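Local atomic coordinates of Esterase/lipase (Lactobacillus rhamnosus, PDB entry 4OUK), a protein that probably hydrolyses carboxylic esters as a serine esterase or lipase of the alpha/beta-hydrolase fold. Residues I70-G75 and M102-L107; G76-D81 and A203-D208; G144-G149 and C184-P189. The protein carries 1 engineered substitution. All coordinates share one frame; numbering follows the deposited sequence.

Contact 1: I70-G75 and M102-L107; sequences IDIHGG and MGYRLL. With C63 ((2R)-2,3-bis(hexyloxy)propyl hydrogen (S)-pentylphosphonate), chain B.
The imidazole of His73 and the phenol ring of Tyr104 form an offset stack, centroids 4.4 Å apart and planes only 10° from parallel. Tyr104 CE1 stands over the rim of the imidazole, 3.4 Å from His73 NE2. The hydroxyl then reaches the main chain: Tyr104 OH donates to His73 O at 2.7 Å, the acceptor in the plane of the phenol but the hydroxyl above the plane of the carbonyl. With chi1 at 53°, Tyr104 CG sits between the backbone N and the carbonyl carbon, which brings the ring up against residues 72-73. The imidazole is fixed in rotation by a bond inside its own loop, His73 ND1 to Gly74 O at 2.6 Å, in the ring plane and nearly straight (164°). Water 2 lies in the ring plane, hydrogen-bonded to the other nitrogen, His73 NE2, and accepts from Tyr104 N. His73 opens the His-Gly-Gly-Gly sequence of residues 73-76, the oxyanion-loop motif of many alpha/beta-hydrolases, and Gly75 N donates to O11 of the phosphonate C63 at 3.1 Å. Behind the loop, strand 66-72 runs parallel to strand 98-102, and Met102, bent at chi2 and chi3, folds its thioether onto strand 66-72. Met102 CE meets Ile70 CG2 at 3.6 Å and also touches Ile72 CG1, while Met102 SD is 3.3 Å from Asp71 O. On the other branch, Ile72 CG2 packs 3.6 Å from Tyr104 CE1. Where the strands part, water 1 bonds Asp71 O, His73 N and Met102 O. Helix 112-129 packs on Ile70, Met102 and Tyr104.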
# COMPACT_ATOMS: atom_id res chain seq x y z
N ILE A 70 -0.39 1.32 8.38
CA ILE A 70 0.79 0.86 7.69
C ILE A 70 0.65 1.09 6.21
O ILE A 70 -0.31 0.62 5.60
CB ILE A 70 1.03 -0.64 7.98
CG1 ILE A 70 1.30 -0.86 9.46
CG2 ILE A 70 2.20 -1.12 7.19
CD1 ILE A 70 1.09 -2.28 9.91
N ASP A 71 1.59 1.84 5.64
CA ASP A 71 1.54 2.26 4.30
C ASP A 71 2.59 1.55 3.40
O ASP A 71 3.77 1.52 3.72
CB ASP A 71 1.77 3.81 4.26
CG ASP A 71 1.62 4.37 2.83
OD1 ASP A 71 0.55 4.11 2.22
OD2 ASP A 71 2.61 4.98 2.32
N ILE A 72 2.15 1.05 2.25
CA ILE A 72 3.01 0.52 1.22
C ILE A 72 2.96 1.38 -0.01
O ILE A 72 1.93 1.40 -0.79
CB ILE A 72 2.63 -0.94 0.87
CG1 ILE A 72 2.47 -1.79 2.19
CG2 ILE A 72 3.72 -1.52 -0.03
CD1 ILE A 72 1.77 -3.14 1.94
N HIS A 73 4.08 2.08 -0.23
CA HIS A 73 4.16 3.02 -1.34
C HIS A 73 4.11 2.33 -2.66
O HIS A 73 4.40 1.10 -2.74
CB HIS A 73 5.45 3.87 -1.26
CG HIS A 73 6.68 3.13 -1.61
ND1 HIS A 73 7.06 2.89 -2.91
CD2 HIS A 73 7.66 2.61 -0.83
CE1 HIS A 73 8.21 2.25 -2.92
NE2 HIS A 73 8.60 2.06 -1.67
N GLY A 74 3.82 3.13 -3.70
CA GLY A 74 3.73 2.68 -5.07
C GLY A 74 4.95 3.06 -5.87
O GLY A 74 5.99 3.35 -5.29
N GLY A 75 4.82 3.08 -7.20
CA GLY A 75 5.98 3.26 -8.13
C GLY A 75 6.25 2.05 -9.04
O GLY A 75 7.36 1.80 -9.44
N MET A 102 7.36 1.67 4.94
CA MET A 102 8.58 0.90 4.74
C MET A 102 9.09 1.01 3.36
O MET A 102 8.33 1.20 2.43
CB MET A 102 8.33 -0.56 5.07
CG MET A 102 7.70 -1.38 3.99
SD MET A 102 5.98 -0.97 3.58
CE MET A 102 5.03 -1.53 4.98
N GLY A 103 10.39 0.91 3.23
CA GLY A 103 10.92 0.64 1.95
C GLY A 103 10.88 -0.87 1.71
O GLY A 103 10.73 -1.64 2.63
N TYR A 104 11.05 -1.24 0.44
CA TYR A 104 11.17 -2.60 -0.05
C TYR A 104 12.10 -2.62 -1.32
O TYR A 104 12.16 -1.64 -2.12
CB TYR A 104 9.79 -3.27 -0.30
CG TYR A 104 8.86 -2.49 -1.18
CD1 TYR A 104 7.89 -1.69 -0.66
CD2 TYR A 104 8.97 -2.58 -2.53
CE1 TYR A 104 7.01 -0.98 -1.48
CE2 TYR A 104 8.14 -1.84 -3.37
CZ TYR A 104 7.14 -1.10 -2.86
OH TYR A 104 6.36 -0.41 -3.74
N ARG A 105 12.92 -3.67 -1.42
CA ARG A 105 13.85 -3.80 -2.57
C ARG A 105 13.04 -3.75 -3.88
O ARG A 105 11.85 -4.09 -3.90
CB ARG A 105 14.79 -5.04 -2.48
CG ARG A 105 15.76 -4.95 -1.32
CD ARG A 105 16.27 -6.31 -0.91
NE ARG A 105 15.19 -7.22 -0.58
CZ ARG A 105 15.32 -8.55 -0.57
NH1 ARG A 105 16.49 -9.08 -0.83
NH2 ARG A 105 14.33 -9.33 -0.18
N LEU A 106 13.62 -3.14 -4.89
CA LEU A 106 12.93 -2.85 -6.14
C LEU A 106 13.31 -3.85 -7.19
O LEU A 106 14.40 -4.41 -7.18
CB LEU A 106 13.27 -1.46 -6.66
CG LEU A 106 12.95 -0.36 -5.63
CD1 LEU A 106 13.49 0.97 -6.13
CD2 LEU A 106 11.48 -0.22 -5.34
N LEU A 107 12.35 -4.12 -8.06
CA LEU A 107 12.61 -4.83 -9.32
C LEU A 107 13.60 -3.96 -10.07
O LEU A 107 13.56 -2.75 -9.94
CB LEU A 107 11.35 -4.92 -10.12
CG LEU A 107 10.34 -6.02 -9.94
CD1 LEU A 107 10.08 -6.41 -8.55
CD2 LEU A 107 9.07 -5.71 -10.71
P5 C63 B . 1.56 2.59 -10.00
O11 C63 B . 2.48 2.16 -8.95
C6 C63 B . 1.74 1.66 -11.54
C7 C63 B . 1.55 0.20 -11.28
C8 C63 B . 1.25 -0.58 -12.54
C9 C63 B . 2.48 -0.85 -13.37
C10 C63 B . 3.01 0.43 -13.94
O4 C63 B . 1.67 4.13 -10.38
C3 C63 B . 2.61 4.35 -11.42
C2 C63 B . 2.05 4.17 -12.84
O13 C63 B . 3.03 3.66 -13.76
C14 C63 B . 3.09 4.33 -15.03
C15 C63 B . 4.08 5.50 -15.01
C16 C63 B . 5.49 5.07 -15.41
C17 C63 B . 6.61 5.86 -14.73
C1 C63 B . 1.53 5.51 -13.37
O20 C63 B . 1.32 5.46 -14.79
C21 C63 B . 0.07 6.08 -15.21
C22 C63 B . -0.16 6.00 -16.73
C23 C63 B . 0.50 4.82 -17.43
C24 C63 B . 0.65 5.02 -18.94
C25 C63 B . 2.13 5.16 -19.34
C26 C63 B . 2.71 3.91 -19.97
O HOH W 1 5.71 2.32 2.10
O HOH W 2 10.83 0.77 -1.74

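Contact 2: G76-D81 and A203-D208. With C63 ((2R)-2,3-bis(hexyloxy)propyl hydrogen (S)-pentylphosphonate), chain B.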
# COMPACT_ATOMS: atom_id res chain seq x y z
N GLY A 76 5.24 1.31 -9.40
CA GLY A 76 5.40 0.28 -10.43
C GLY A 76 6.37 -0.83 -10.07
O GLY A 76 6.89 -1.51 -10.98
N TRP A 77 6.56 -1.06 -8.77
CA TRP A 77 7.47 -2.12 -8.29
C TRP A 77 8.93 -1.88 -8.62
O TRP A 77 9.79 -2.59 -8.05
CB TRP A 77 7.08 -3.49 -8.84
CG TRP A 77 5.69 -3.88 -8.58
CD1 TRP A 77 5.20 -4.37 -7.44
CD2 TRP A 77 4.62 -3.86 -9.52
NE1 TRP A 77 3.84 -4.60 -7.57
CE2 TRP A 77 3.47 -4.32 -8.85
CE3 TRP A 77 4.50 -3.44 -10.85
CZ2 TRP A 77 2.23 -4.45 -9.47
CZ3 TRP A 77 3.27 -3.55 -11.48
CH2 TRP A 77 2.13 -4.04 -10.77
N PHE A 78 9.22 -0.86 -9.47
CA PHE A 78 10.63 -0.45 -9.88
C PHE A 78 11.12 0.82 -9.20
O PHE A 78 12.28 1.20 -9.32
CB PHE A 78 10.74 -0.18 -11.42
CG PHE A 78 10.81 -1.42 -12.27
CD1 PHE A 78 9.66 -2.12 -12.61
CD2 PHE A 78 12.03 -1.89 -12.74
CE1 PHE A 78 9.73 -3.24 -13.41
CE2 PHE A 78 12.10 -3.02 -13.52
CZ PHE A 78 10.95 -3.69 -13.85
N TYR A 79 10.24 1.48 -8.49
CA TYR A 79 10.59 2.82 -8.02
C TYR A 79 10.00 3.19 -6.65
O TYR A 79 8.92 2.70 -6.25
CB TYR A 79 10.23 3.85 -9.10
CG TYR A 79 10.14 5.28 -8.64
CD1 TYR A 79 8.93 5.80 -8.22
CD2 TYR A 79 11.26 6.12 -8.62
CE1 TYR A 79 8.83 7.11 -7.77
CE2 TYR A 79 11.17 7.43 -8.16
CZ TYR A 79 9.96 7.91 -7.72
OH TYR A 79 9.78 9.21 -7.23
N GLY A 80 10.71 4.08 -5.94
CA GLY A 80 10.24 4.55 -4.67
C GLY A 80 11.10 4.08 -3.54
O GLY A 80 12.01 3.25 -3.72
N ASP A 81 10.84 4.69 -2.40
CA ASP A 81 11.48 4.29 -1.12
C ASP A 81 10.60 4.79 0.05
O ASP A 81 9.51 5.33 -0.19
CB ASP A 81 12.84 4.94 -1.08
CG ASP A 81 12.77 6.48 -1.22
OD1 ASP A 81 11.84 7.09 -0.69
OD2 ASP A 81 13.73 7.06 -1.80
N ALA A 203 4.77 -4.24 -20.74
CA ALA A 203 3.95 -4.83 -19.71
C ALA A 203 4.35 -6.28 -19.43
O ALA A 203 4.29 -6.73 -18.28
CB ALA A 203 2.47 -4.73 -20.06
N ALA A 204 4.81 -7.01 -20.47
CA ALA A 204 5.29 -8.40 -20.30
C ALA A 204 6.62 -8.41 -19.55
O ALA A 204 6.93 -9.35 -18.81
CB ALA A 204 5.42 -9.11 -21.65
N PHE A 205 7.39 -7.35 -19.74
CA PHE A 205 8.63 -7.17 -19.04
C PHE A 205 8.42 -6.98 -17.53
O PHE A 205 9.09 -7.63 -16.76
CB PHE A 205 9.41 -6.03 -19.65
CG PHE A 205 10.71 -5.76 -18.98
CD1 PHE A 205 11.84 -6.53 -19.27
CD2 PHE A 205 10.81 -4.72 -18.06
CE1 PHE A 205 13.07 -6.28 -18.64
CE2 PHE A 205 12.01 -4.48 -17.44
CZ PHE A 205 13.14 -5.26 -17.72
N TYR A 206 7.45 -6.16 -17.11
CA TYR A 206 7.10 -6.06 -15.69
C TYR A 206 6.73 -7.41 -15.09
O TYR A 206 7.12 -7.74 -14.00
CB TYR A 206 5.91 -5.11 -15.48
CG TYR A 206 6.28 -3.63 -15.47
CD1 TYR A 206 6.83 -3.02 -16.57
CD2 TYR A 206 6.03 -2.84 -14.32
CE1 TYR A 206 7.15 -1.65 -16.55
CE2 TYR A 206 6.33 -1.48 -14.29
CZ TYR A 206 6.89 -0.89 -15.41
OH TYR A 206 7.22 0.46 -15.36
N LEU A 207 5.90 -8.14 -15.82
CA LEU A 207 5.37 -9.43 -15.41
C LEU A 207 6.49 -10.44 -15.20
O LEU A 207 6.50 -11.15 -14.20
CB LEU A 207 4.33 -9.93 -16.45
CG LEU A 207 2.93 -9.24 -16.51
CD1 LEU A 207 1.91 -9.93 -17.45
CD2 LEU A 207 2.38 -9.21 -15.10
N ASP A 208 7.43 -10.48 -16.13
CA ASP A 208 8.62 -11.31 -15.98
C ASP A 208 9.49 -10.96 -14.79
O ASP A 208 10.07 -11.84 -14.15
CB ASP A 208 9.53 -11.17 -17.21
CG ASP A 208 9.03 -11.97 -18.37
OD1 ASP A 208 7.94 -12.56 -18.30
OD2 ASP A 208 9.74 -11.98 -19.37
P5 C63 B . 1.56 2.59 -10.00
O11 C63 B . 2.48 2.16 -8.95
C6 C63 B . 1.74 1.66 -11.54
C7 C63 B . 1.55 0.20 -11.28
C8 C63 B . 1.25 -0.58 -12.54
C9 C63 B . 2.48 -0.85 -13.37
C10 C63 B . 3.01 0.43 -13.94
O4 C63 B . 1.67 4.13 -10.38
C3 C63 B . 2.61 4.35 -11.42
C2 C63 B . 2.05 4.17 -12.84
O13 C63 B . 3.03 3.66 -13.76
C14 C63 B . 3.09 4.33 -15.03
C15 C63 B . 4.08 5.50 -15.01
C16 C63 B . 5.49 5.07 -15.41
C17 C63 B . 6.61 5.86 -14.73
C1 C63 B . 1.53 5.51 -13.37
O20 C63 B . 1.32 5.46 -14.79
C21 C63 B . 0.07 6.08 -15.21
C22 C63 B . -0.16 6.00 -16.73
C23 C63 B . 0.50 4.82 -17.43
C24 C63 B . 0.65 5.02 -18.94
C25 C63 B . 2.13 5.16 -19.34
C26 C63 B . 2.71 3.91 -19.97
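Tyr206 reaches from helix 200-211 into the angle between Trp77 and Phe78, the bulky residues that follow the glycines of the oxyanion loop. From CB, chi1 of -81° sets CG beside the backbone N and carries the ring off the helix to the loop. Tyr206 CG lies 4.0 Å from Phe78 CE1, at the start of an edge-to-face pair: Phe78 turns its edge to the tyrosine face, centroids 4.9 Å apart and planes at 61°, with CE1 over the ring centre. One atom further, Tyr206 CD2 meets Trp77 CE3 at 3.8 Å, so the indole borders the phenol at its edge, close to its plane. Tyr206 CE2 lies 3.4 Å from Gly76 O and 3.8 Å from C10, the end of the pentyl chain of C63. Tyr206 CZ still faces the same edge of Phe78, near CD1. The hydroxyl leaves the contact for a hydrogen bond with Trp15 NE1 on helix 6-28, which also packs on Phe78 and Phe205. Beyond the tyrosine, Phe78 CZ touches Phe205 CE2 at 3.8 Å, the two side chains crossing at about a right angle. Trp77 CZ3 comes within 3.4 Å of C63 C9, and Gly76 N donates to C63 O11 at 2.9 Å. With an alanine here in place of Tyr206, Phe78 would probably lose the face its edge rests on, the pentyl end a neighbour, and Trp15 NE1 its hydroxyl mate. The contact is thus held by aromatic carbons, with no polar bond between loop and helix, and such an apolar wall is consistent with a site that accepts alkyl chains.

Contact 3: G144-G149 and C184-P189. With C63 ((2R)-2,3-bis(hexyloxy)propyl hydrogen (S)-pentylphosphonate), chain B.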
# COMPACT_ATOMS: atom_id res chain seq x y z
N GLY A 144 -2.21 0.95 0.59
CA GLY A 144 -1.15 1.06 -0.37
C GLY A 144 -1.72 1.67 -1.61
O GLY A 144 -2.95 1.51 -1.87
N ASP A 145 -0.85 2.29 -2.38
CA ASP A 145 -1.27 2.95 -3.63
C ASP A 145 -0.62 2.37 -4.88
O ASP A 145 0.58 2.12 -4.88
CB ASP A 145 -1.06 4.46 -3.59
CG ASP A 145 0.38 4.85 -3.42
OD1 ASP A 145 1.00 4.63 -2.34
OD2 ASP A 145 0.93 5.37 -4.40
N SER A 146 -1.45 2.15 -5.93
CA SER A 146 -0.99 1.61 -7.23
C SER A 146 -0.31 0.16 -7.06
O SER A 146 -0.97 -0.83 -6.63
CB SER A 146 -0.09 2.69 -7.90
OG SER A 146 0.14 2.45 -9.31
N ALA A 147 0.97 0.05 -7.38
CA ALA A 147 1.74 -1.15 -7.05
C ALA A 147 1.74 -1.43 -5.57
O ALA A 147 1.76 -2.57 -5.14
CB ALA A 147 3.20 -1.00 -7.53
N GLY A 148 1.78 -0.37 -4.77
CA GLY A 148 1.60 -0.51 -3.36
C GLY A 148 0.28 -1.15 -2.97
O GLY A 148 0.20 -1.84 -1.91
N GLY A 149 -0.78 -0.85 -3.73
CA GLY A 149 -2.07 -1.45 -3.50
C GLY A 149 -2.11 -2.92 -3.89
O GLY A 149 -2.72 -3.70 -3.23
N CYS A 184 -6.14 3.43 -5.96
CA CYS A 184 -5.94 3.08 -7.36
C CYS A 184 -5.03 1.83 -7.53
O CYS A 184 -3.98 1.91 -8.20
CB CYS A 184 -5.26 4.20 -8.07
SG CYS A 184 -6.17 5.71 -7.92
N PRO A 185 -5.42 0.70 -6.90
CA PRO A 185 -4.52 -0.45 -6.97
C PRO A 185 -4.41 -1.00 -8.39
O PRO A 185 -5.36 -0.83 -9.19
CB PRO A 185 -5.26 -1.47 -6.13
CG PRO A 185 -6.74 -1.14 -6.41
CD PRO A 185 -6.73 0.34 -6.30
N VAL A 186 -3.27 -1.66 -8.66
CA VAL A 186 -3.10 -2.56 -9.83
C VAL A 186 -3.06 -3.98 -9.30
O VAL A 186 -2.02 -4.55 -9.17
CB VAL A 186 -1.85 -2.13 -10.62
CG1 VAL A 186 -1.62 -2.99 -11.86
CG2 VAL A 186 -2.10 -0.73 -11.13
N ALA A 187 -4.22 -4.46 -8.85
CA ALA A 187 -4.29 -5.68 -8.10
C ALA A 187 -4.19 -6.89 -9.05
O ALA A 187 -3.98 -8.02 -8.57
CB ALA A 187 -5.61 -5.76 -7.34
N GLU A 188 -4.37 -6.64 -10.35
CA GLU A 188 -4.39 -7.70 -11.42
C GLU A 188 -3.33 -7.44 -12.48
O GLU A 188 -3.65 -7.14 -13.65
CB GLU A 188 -5.78 -7.75 -12.08
CG GLU A 188 -6.91 -8.07 -11.09
CD GLU A 188 -6.87 -9.48 -10.54
OE1 GLU A 188 -6.71 -10.42 -11.34
OE2 GLU A 188 -7.01 -9.69 -9.33
N PRO A 189 -2.07 -7.56 -12.12
CA PRO A 189 -1.05 -7.19 -13.12
C PRO A 189 -1.04 -8.04 -14.42
O PRO A 189 -0.64 -7.52 -15.45
CB PRO A 189 0.29 -7.33 -12.36
CG PRO A 189 -0.05 -7.66 -10.95
CD PRO A 189 -1.48 -8.01 -10.84
P5 C63 B . 1.56 2.59 -10.00
O11 C63 B . 2.48 2.16 -8.95
C6 C63 B . 1.74 1.66 -11.54
C7 C63 B . 1.55 0.20 -11.28
C8 C63 B . 1.25 -0.58 -12.54
C9 C63 B . 2.48 -0.85 -13.37
C10 C63 B . 3.01 0.43 -13.94
O4 C63 B . 1.67 4.13 -10.38
C3 C63 B . 2.61 4.35 -11.42
C2 C63 B . 2.05 4.17 -12.84
O13 C63 B . 3.03 3.66 -13.76
C14 C63 B . 3.09 4.33 -15.03
C15 C63 B . 4.08 5.50 -15.01
C16 C63 B . 5.49 5.07 -15.41
C17 C63 B . 6.61 5.86 -14.73
C1 C63 B . 1.53 5.51 -13.37
O20 C63 B . 1.32 5.46 -14.79
C21 C63 B . 0.07 6.08 -15.21
C22 C63 B . -0.16 6.00 -16.73
C23 C63 B . 0.50 4.82 -17.43
C24 C63 B . 0.65 5.02 -18.94
C25 C63 B . 2.13 5.16 -19.34
C26 C63 B . 2.71 3.91 -19.97
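Ser146 and the backbone of Cys184-Val186 make the tight part, main chain against main chain. Val186 N donates to Ser146 O at 3.2 Å and almost straight (167°), although it stands well above the carbonyl plane. Ser146 CA answers with a CA-H...O contact to Cys184 O, also 3.2 Å. Alongside, Pro185 CB lies 4.1 Å from Gly149 C, and a side chain on Gly149 would run into that proline ring. The other side is looser: Ser146 OG and Val186 CG2 remain 4.3 Å apart, and the segment runs on from Ala187 toward helix 223-226. Ser146 CB points away from the other segment, and its OG, anti to the backbone N (chi1 -165°), carries C63, covalently bonded to C63 P5 at 1.6 Å and hydrogen-bonded to His278 NE2; Ala147 N donates to C63 O11 at 3.0 Å. Val186 CG2 packs 3.6 Å from C63 C8, lining the pentyl chain. Ser146, with its positive phi, is turned out between strand 140-145 and helix 147-160 in the sequence Gly-Asp-Ser-Ala-Gly, consistent with the nucleophile elbow of alpha/beta-hydrolases, with His278 and Asp243 probably completing a catalytic triad.

All three contacts touch one phosphonate, C63, and their centres are about 11 to 12 Å apart. C63 O11 joins them most directly: Gly75 of contact 1, Gly76 of contact 2 and Ala147 of contact 3 each donate a backbone N-H to it, the arrangement of an oxyanion hole. Segments 70-75 of contact 1 and 76-81 of contact 2 follow each other in the chain, and the two contacts are tied again by a probable hydrogen bond from Leu107 N to Trp77 O, 3.0 Å. Segments 70-75 and 144-149 lie at the ends of neighbouring strands, 66-72 and 140-145. Contacts 2 and 3 meet beside the pentyl chain, where Trp77 CH2 packs 4.0 Å from Val186 CG1, and Ala147 CB lies 3.6 Å from Trp77 N.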